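Local coordinates for ribosomal protein L11 methyltransferase (Lactobacillus delbrueckii subsp. bulgaricus ATCC BAA-365, PDB 3GRZ), which probably trimethylates lysine side chains of ribosomal protein L11 with S-adenosyl-L-methionine as methyl donor, this chain being its C-terminal methyltransferase part, at residues B[154-165]-B[182-193]. Numbering follows the deposited sequence.
Sequences QVIFSGIDYLQL and KMRAGRWIGLAI
V155 and F157 pair with I193 and L191 through two-way backbone hydrogen bonds, joining strands 154-161 and 188-193 antiparallel with axes 4.6 Å apart, until a beta bulge shifts the register by one before I160 meets I189. G159 lies in the bulge with a positive phi of 87°, where a CB would jam against the carbonyl O of S158; W188 brings the edge of its ring, CZ3, to 3.5 Å from G159 O. V155, F157, I160, I189, L191 and I193 share one face of the sheet, where branched and aromatic side chains pack beneath helices 135-145 and 165-174: I193 CD1 sits over the F157 ring, 4.0 Å from its centroid, in a CH-pi contact, and I160 CD1 reaches L191 CD1 at 3.7 Å. L165 adds its methyls to I189 and L191.

Where strand 154-161 ends and 188-193 begins, the contact turns polar. With CG anti to the backbone N (chi1 -176°), D161 meets R187 in a nearly coplanar salt bridge: R187 NH2 donates almost straight to D161 OD2, 3.3 Å away on its syn side, while the modelled 2.4 Å from R187 NE to D161 OD1 is doubtful as an exact length. OD2 also accepts from L163 N, closing an Asx turn. An alanine here would remove both carboxylate oxygens, is likely to leave the R187 guanidinium without its countercharge and would probably weaken the turn. The R184 guanidinium stacks on the Y162 ring, planes 24° apart, an off-centre cation-pi contact in which its charge suits the pi face; R184 NE donates to O of G186, whose positive phi in the type II' turn 185-188 glycine adopts easily.

In this Rossmann-like methyltransferase sheet, antiparallel strand 188-195 characteristically lies between 153-161 and 177-185. Strand 126-132 flanks 153-161 beyond, bringing N132, a predicted S-adenosyl-L-methionine site, beside G159; helix 44-57 packs on I156, W188 and A192, and K182 to R184 pair with a strand of the second subunit.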
ATOM      1  N   GLN B 154       8.481  14.173   1.686  1.00 34.68           N
ATOM      2  CA  GLN B 154       7.131  13.638   1.615  1.00 30.11           C
ATOM      3  C   GLN B 154       6.530  13.532   3.010  1.00 31.75           C
ATOM      4  O   GLN B 154       7.252  13.539   4.009  1.00 32.56           O
ATOM      5  CB  GLN B 154       7.151  12.272   0.935  1.00 30.15           C
ATOM      6  CG  GLN B 154       7.529  12.370  -0.518  1.00 35.94           C
ATOM      7  CD  GLN B 154       7.727  11.034  -1.154  1.00 41.38           C
ATOM      8  OE1 GLN B 154       8.806  10.442  -1.065  1.00 45.13           O
ATOM      9  NE2 GLN B 154       6.695  10.550  -1.821  1.00 43.83           N
ATOM     10  N   VAL B 155       5.206  13.471   3.069  1.00 26.80           N
ATOM     11  CA  VAL B 155       4.480  13.485   4.333  1.00 27.46           C
ATOM     12  C   VAL B 155       3.395  12.409   4.239  1.00 31.29           C
ATOM     13  O   VAL B 155       2.734  12.270   3.204  1.00 30.78           O
ATOM     14  CB  VAL B 155       3.894  14.902   4.679  1.00 28.35           C
ATOM     15  CG1 VAL B 155       3.064  14.877   5.932  1.00 25.93           C
ATOM     16  CG2 VAL B 155       5.014  15.934   4.917  1.00 30.12           C
ATOM     17  N   ILE B 156       3.248  11.621   5.297  1.00 28.69           N
ATOM     18  CA  ILE B 156       2.141  10.675   5.404  1.00 28.86           C
ATOM     19  C   ILE B 156       1.300  10.985   6.638  1.00 27.99           C
ATOM     20  O   ILE B 156       1.817  10.970   7.760  1.00 27.46           O
ATOM     21  CB  ILE B 156       2.641   9.227   5.496  1.00 30.55           C
ATOM     22  CG1 ILE B 156       3.514   8.904   4.281  1.00 29.31           C
ATOM     23  CG2 ILE B 156       1.455   8.250   5.626  1.00 28.78           C
ATOM     24  CD1 ILE B 156       4.451   7.786   4.536  1.00 37.42           C
ATOM     25  N   PHE B 157       0.021  11.289   6.418  1.00 24.72           N
ATOM     26  CA  PHE B 157      -0.943  11.493   7.495  1.00 24.93           C
ATOM     27  C   PHE B 157      -1.902  10.338   7.545  1.00 26.06           C
ATOM     28  O   PHE B 157      -2.323   9.826   6.510  1.00 26.74           O
ATOM     29  CB  PHE B 157      -1.799  12.749   7.285  1.00 24.00           C
ATOM     30  CG  PHE B 157      -1.086  14.052   7.564  1.00 31.76           C
ATOM     31  CD1 PHE B 157       0.176  14.078   8.172  1.00 29.63           C
ATOM     32  CD2 PHE B 157      -1.713  15.262   7.257  1.00 28.88           C
ATOM     33  CE1 PHE B 157       0.815  15.287   8.443  1.00 31.23           C
ATOM     34  CE2 PHE B 157      -1.079  16.488   7.523  1.00 30.02           C
ATOM     35  CZ  PHE B 157       0.185  16.500   8.102  1.00 25.79           C
ATOM     36  N   SER B 158      -2.273   9.949   8.754  1.00 27.44           N
ATOM     37  CA  SER B 158      -3.380   9.033   8.953  1.00 29.66           C
ATOM     38  C   SER B 158      -4.114   9.482  10.214  1.00 26.80           C
ATOM     39  O   SER B 158      -3.668  10.429  10.888  1.00 31.28           O
ATOM     40  CB  SER B 158      -2.883   7.602   9.078  1.00 31.98           C
ATOM     41  OG  SER B 158      -3.978   6.715   8.966  1.00 35.97           O
ATOM     42  N   GLY B 159      -5.239   8.837  10.509  1.00 27.18           N
ATOM     43  CA  GLY B 159      -6.052   9.181  11.676  1.00 31.55           C
ATOM     44  C   GLY B 159      -7.068  10.279  11.391  1.00 30.90           C
ATOM     45  O   GLY B 159      -7.640  10.845  12.319  1.00 35.88           O
ATOM     46  N   ILE B 160      -7.290  10.575  10.110  1.00 34.41           N
ATOM     47  CA  ILE B 160      -8.241  11.619   9.696  1.00 29.79           C
ATOM     48  C   ILE B 160      -9.631  11.035   9.533  1.00 31.18           C
ATOM     49  O   ILE B 160      -9.840  10.174   8.681  1.00 32.83           O
ATOM     50  CB  ILE B 160      -7.819  12.280   8.357  1.00 30.69           C
ATOM     51  CG1 ILE B 160      -6.452  12.935   8.493  1.00 25.21           C
ATOM     52  CG2 ILE B 160      -8.850  13.330   7.898  1.00 34.38           C
ATOM     53  CD1 ILE B 160      -5.687  13.077   7.171  1.00 29.57           C
ATOM     54  N   ASP B 161     -10.590  11.488  10.345  1.00 31.75           N
ATOM     55  CA  ASP B 161     -12.003  11.157  10.089  1.00 34.01           C
ATOM     56  C   ASP B 161     -12.469  11.838   8.793  1.00 31.83           C
ATOM     57  O   ASP B 161     -12.079  12.967   8.536  1.00 34.33           O
ATOM     58  CB  ASP B 161     -12.884  11.597  11.261  1.00 33.32           C
ATOM     59  CG  ASP B 161     -14.322  11.182  11.077  1.00 41.52           C
ATOM     60  OD1 ASP B 161     -14.612   9.980  11.233  1.00 47.78           O
ATOM     61  OD2 ASP B 161     -15.154  12.049  10.741  1.00 47.00           O
ATOM     62  N   TYR B 162     -13.290  11.161   7.985  1.00 34.94           N
ATOM     63  CA  TYR B 162     -13.687  11.676   6.658  1.00 37.82           C
ATOM     64  C   TYR B 162     -14.383  13.050   6.673  1.00 42.27           C
ATOM     65  O   TYR B 162     -14.247  13.831   5.724  1.00 42.28           O
ATOM     66  CB  TYR B 162     -14.523  10.645   5.872  1.00 37.18           C
ATOM     67  CG  TYR B 162     -15.971  10.531   6.304  1.00 47.08           C
ATOM     68  CD1 TYR B 162     -17.004  11.103   5.544  1.00 51.43           C
ATOM     69  CD2 TYR B 162     -16.312   9.853   7.469  1.00 40.24           C
ATOM     70  CE1 TYR B 162     -18.341  10.991   5.947  1.00 49.72           C
ATOM     71  CE2 TYR B 162     -17.626   9.742   7.882  1.00 48.41           C
ATOM     72  CZ  TYR B 162     -18.639  10.307   7.125  1.00 53.92           C
ATOM     73  OH  TYR B 162     -19.939  10.169   7.566  1.00 50.86           O
ATOM     74  N   LEU B 163     -15.093  13.345   7.761  1.00 38.66           N
ATOM     75  CA  LEU B 163     -15.739  14.648   7.953  1.00 42.52           C
ATOM     76  C   LEU B 163     -14.733  15.776   8.166  1.00 43.70           C
ATOM     77  O   LEU B 163     -15.035  16.937   7.893  1.00 44.66           O
ATOM     78  CB  LEU B 163     -16.726  14.592   9.122  1.00 43.58           C
ATOM     79  CG  LEU B 163     -17.931  13.651   8.976  1.00 48.20           C
ATOM     80  CD1 LEU B 163     -18.659  13.472  10.313  1.00 53.54           C
ATOM     81  CD2 LEU B 163     -18.898  14.123   7.893  1.00 51.66           C
ATOM     82  N   GLN B 164     -13.538  15.425   8.641  1.00 40.78           N
ATOM     83  CA  GLN B 164     -12.470  16.389   8.885  1.00 39.16           C
ATOM     84  C   GLN B 164     -11.617  16.667   7.648  1.00 37.75           C
ATOM     85  O   GLN B 164     -10.802  17.592   7.647  1.00 35.72           O
ATOM     86  CB  GLN B 164     -11.566  15.888  10.008  1.00 41.66           C
ATOM     87  CG  GLN B 164     -12.284  15.581  11.312  1.00 50.08           C
ATOM     88  CD  GLN B 164     -12.127  16.684  12.353  1.00 67.37           C
ATOM     89  OE1 GLN B 164     -12.124  17.883  12.031  1.00 66.22           O
ATOM     90  NE2 GLN B 164     -11.988  16.277  13.618  1.00 62.71           N
ATOM     91  N   LEU B 165     -11.791  15.865   6.604  1.00 36.63           N
ATOM     92  CA  LEU B 165     -10.961  15.987   5.395  1.00 38.65           C
ATOM     93  C   LEU B 165     -10.949  17.360   4.665  1.00 38.20           C
ATOM     94  O   LEU B 165      -9.867  17.842   4.331  1.00 41.89           O
ATOM     95  CB  LEU B 165     -11.193  14.796   4.434  1.00 39.22           C
ATOM     96  CG  LEU B 165     -10.348  14.681   3.155  1.00 37.63           C
ATOM     97  CD1 LEU B 165      -8.830  14.643   3.435  1.00 34.85           C
ATOM     98  CD2 LEU B 165     -10.794  13.478   2.343  1.00 42.69           C
ATOM     99  N   LYS B 182      -4.823   9.530  -1.744  1.00 25.82           N
ATOM    100  CA  LYS B 182      -5.838   9.558  -0.713  1.00 31.64           C
ATOM    101  C   LYS B 182      -6.344   8.128  -0.527  1.00 33.05           C
ATOM    102  O   LYS B 182      -6.683   7.442  -1.491  1.00 30.72           O
ATOM    103  CB  LYS B 182      -6.972  10.492  -1.129  1.00 29.86           C
ATOM    104  CG  LYS B 182      -8.134  10.546  -0.145  1.00 39.23           C
ATOM    105  CD  LYS B 182      -9.176  11.580  -0.573  1.00 46.94           C
ATOM    106  CE  LYS B 182     -10.137  11.024  -1.625  1.00 61.64           C
ATOM    107  NZ  LYS B 182     -11.035  12.082  -2.187  1.00 70.49           N
ATOM    108  N   MET B 183      -6.361   7.663   0.714  1.00 27.05           N
ATOM    109  CA  MET B 183      -6.854   6.317   0.998  1.00 30.17           C
ATOM    110  C   MET B 183      -7.988   6.428   2.004  1.00 27.87           C
ATOM    111  O   MET B 183      -7.917   7.233   2.915  1.00 31.53           O
ATOM    112  CB  MET B 183      -5.736   5.442   1.573  1.00 26.75           C
ATOM    113  CG  MET B 183      -4.647   5.029   0.598  1.00 33.10           C
ATOM    114  SD  MET B 183      -3.276   4.181   1.457  1.00 32.00           S
ATOM    115  CE  MET B 183      -2.449   5.554   2.214  1.00 32.46           C
ATOM    116  N   ARG B 184      -9.045   5.650   1.819  1.00 28.90           N
ATOM    117  CA  ARG B 184     -10.135   5.652   2.758  1.00 30.22           C
ATOM    118  C   ARG B 184     -10.556   4.234   3.092  1.00 31.61           C
ATOM    119  O   ARG B 184     -10.951   3.480   2.198  1.00 31.61           O
ATOM    120  CB  ARG B 184     -11.331   6.455   2.232  1.00 34.30           C
ATOM    121  CG  ARG B 184     -12.538   6.298   3.154  1.00 35.29           C
ATOM    122  CD  ARG B 184     -13.584   7.342   2.987  1.00 43.42           C
ATOM    123  NE  ARG B 184     -14.708   7.054   3.872  1.00 45.72           N
ATOM    124  CZ  ARG B 184     -15.845   7.736   3.882  1.00 45.40           C
ATOM    125  NH1 ARG B 184     -16.814   7.389   4.718  1.00 44.61           N
ATOM    126  NH2 ARG B 184     -16.008   8.763   3.060  1.00 43.05           N
ATOM    127  N   ALA B 185     -10.464   3.886   4.376  1.00 30.33           N
ATOM    128  CA  ALA B 185     -10.952   2.610   4.903  1.00 33.53           C
ATOM    129  C   ALA B 185     -11.930   2.867   6.054  1.00 36.42           C
ATOM    130  O   ALA B 185     -11.549   3.422   7.091  1.00 38.53           O
ATOM    131  CB  ALA B 185      -9.784   1.731   5.378  1.00 32.43           C
ATOM    132  N   GLY B 186     -13.186   2.470   5.868  1.00 38.94           N
ATOM    133  CA  GLY B 186     -14.249   2.793   6.823  1.00 37.48           C
ATOM    134  C   GLY B 186     -14.445   4.290   6.832  1.00 36.52           C
ATOM    135  O   GLY B 186     -14.592   4.896   5.780  1.00 39.41           O
ATOM    136  N   ARG B 187     -14.399   4.903   8.010  1.00 37.20           N
ATOM    137  CA  ARG B 187     -14.512   6.362   8.089  1.00 38.84           C
ATOM    138  C   ARG B 187     -13.158   7.076   8.111  1.00 32.05           C
ATOM    139  O   ARG B 187     -13.095   8.307   8.152  1.00 37.02           O
ATOM    140  CB  ARG B 187     -15.428   6.791   9.249  1.00 44.53           C
ATOM    141  CG  ARG B 187     -14.957   6.518  10.690  1.00 51.08           C
ATOM    142  CD  ARG B 187     -16.065   6.971  11.694  1.00 54.42           C
ATOM    143  NE  ARG B 187     -16.422   8.388  11.506  1.00 54.46           N
ATOM    144  CZ  ARG B 187     -17.632   8.924  11.676  1.00 55.95           C
ATOM    145  NH1 ARG B 187     -18.672   8.181  12.048  1.00 53.05           N
ATOM    146  NH2 ARG B 187     -17.801  10.228  11.467  1.00 52.03           N
ATOM    147  N   TRP B 188     -12.082   6.294   8.042  1.00 30.14           N
ATOM    148  CA  TRP B 188     -10.717   6.814   8.205  1.00 31.35           C
ATOM    149  C   TRP B 188     -10.023   7.113   6.895  1.00 32.57           C
ATOM    150  O   TRP B 188     -10.158   6.368   5.937  1.00 29.80           O
ATOM    151  CB  TRP B 188      -9.858   5.833   9.013  1.00 34.81           C
ATOM    152  CG  TRP B 188     -10.405   5.601  10.363  1.00 33.27           C
ATOM    153  CD1 TRP B 188     -11.005   4.458  10.822  1.00 37.25           C
ATOM    154  CD2 TRP B 188     -10.459   6.547  11.432  1.00 35.56           C
ATOM    155  NE1 TRP B 188     -11.409   4.632  12.119  1.00 37.12           N
ATOM    156  CE2 TRP B 188     -11.085   5.903  12.522  1.00 44.97           C
ATOM    157  CE3 TRP B 188     -10.024   7.876  11.582  1.00 32.33           C
ATOM    158  CZ2 TRP B 188     -11.288   6.540  13.750  1.00 46.24           C
ATOM    159  CZ3 TRP B 188     -10.227   8.510  12.806  1.00 39.63           C
ATOM    160  CH2 TRP B 188     -10.855   7.841  13.871  1.00 43.35           C
ATOM    161  N   ILE B 189      -9.255   8.192   6.892  1.00 31.21           N
ATOM    162  CA  ILE B 189      -8.534   8.667   5.728  1.00 29.72           C
ATOM    163  C   ILE B 189      -7.042   8.654   6.000  1.00 30.37           C
ATOM    164  O   ILE B 189      -6.597   9.040   7.091  1.00 29.64           O
ATOM    165  CB  ILE B 189      -8.958  10.134   5.371  1.00 33.28           C
ATOM    166  CG1 ILE B 189     -10.484  10.272   5.259  1.00 35.62           C
ATOM    167  CG2 ILE B 189      -8.256  10.638   4.120  1.00 28.96           C
ATOM    168  CD1 ILE B 189     -11.082   9.773   3.989  1.00 43.67           C
ATOM    169  N   GLY B 190      -6.272   8.211   5.006  1.00 27.85           N
ATOM    170  CA  GLY B 190      -4.820   8.373   4.996  1.00 25.62           C
ATOM    171  C   GLY B 190      -4.399   9.160   3.770  1.00 32.39           C
ATOM    172  O   GLY B 190      -4.997   9.022   2.705  1.00 29.74           O
ATOM    173  N   LEU B 191      -3.373   9.990   3.912  1.00 30.79           N
ATOM    174  CA  LEU B 191      -2.887  10.809   2.794  1.00 33.85           C
ATOM    175  C   LEU B 191      -1.388  10.712   2.589  1.00 32.89           C
ATOM    176  O   LEU B 191      -0.625  10.788   3.556  1.00 30.82           O
ATOM    177  CB  LEU B 191      -3.225  12.290   3.017  1.00 27.85           C
ATOM    178  CG  LEU B 191      -4.658  12.707   3.340  1.00 28.88           C
ATOM    179  CD1 LEU B 191      -4.656  14.183   3.752  1.00 31.93           C
ATOM    180  CD2 LEU B 191      -5.572  12.478   2.138  1.00 25.20           C
ATOM    181  N   ALA B 192      -0.980  10.564   1.329  1.00 29.99           N
ATOM    182  CA  ALA B 192       0.409  10.762   0.922  1.00 27.94           C
ATOM    183  C   ALA B 192       0.509  12.168   0.330  1.00 30.26           C
ATOM    184  O   ALA B 192      -0.265  12.527  -0.565  1.00 30.95           O
ATOM    185  CB  ALA B 192       0.843   9.715  -0.089  1.00 26.66           C
ATOM    186  N   ILE B 193       1.460  12.941   0.843  1.00 29.73           N
ATOM    187  CA  ILE B 193       1.542  14.381   0.646  1.00 29.44           C
ATOM    188  C   ILE B 193       2.952  14.775   0.187  1.00 31.23           C
ATOM    189  O   ILE B 193       3.945  14.217   0.650  1.00 30.17           O
ATOM    190  CB  ILE B 193       1.170  15.129   1.967  1.00 25.95           C
ATOM    191  CG1 ILE B 193      -0.309  14.922   2.318  1.00 30.15           C
ATOM    192  CG2 ILE B 193       1.477  16.637   1.902  1.00 30.23           C
ATOM    193  CD1 ILE B 193      -0.595  15.034   3.821  1.00 25.53           C
TER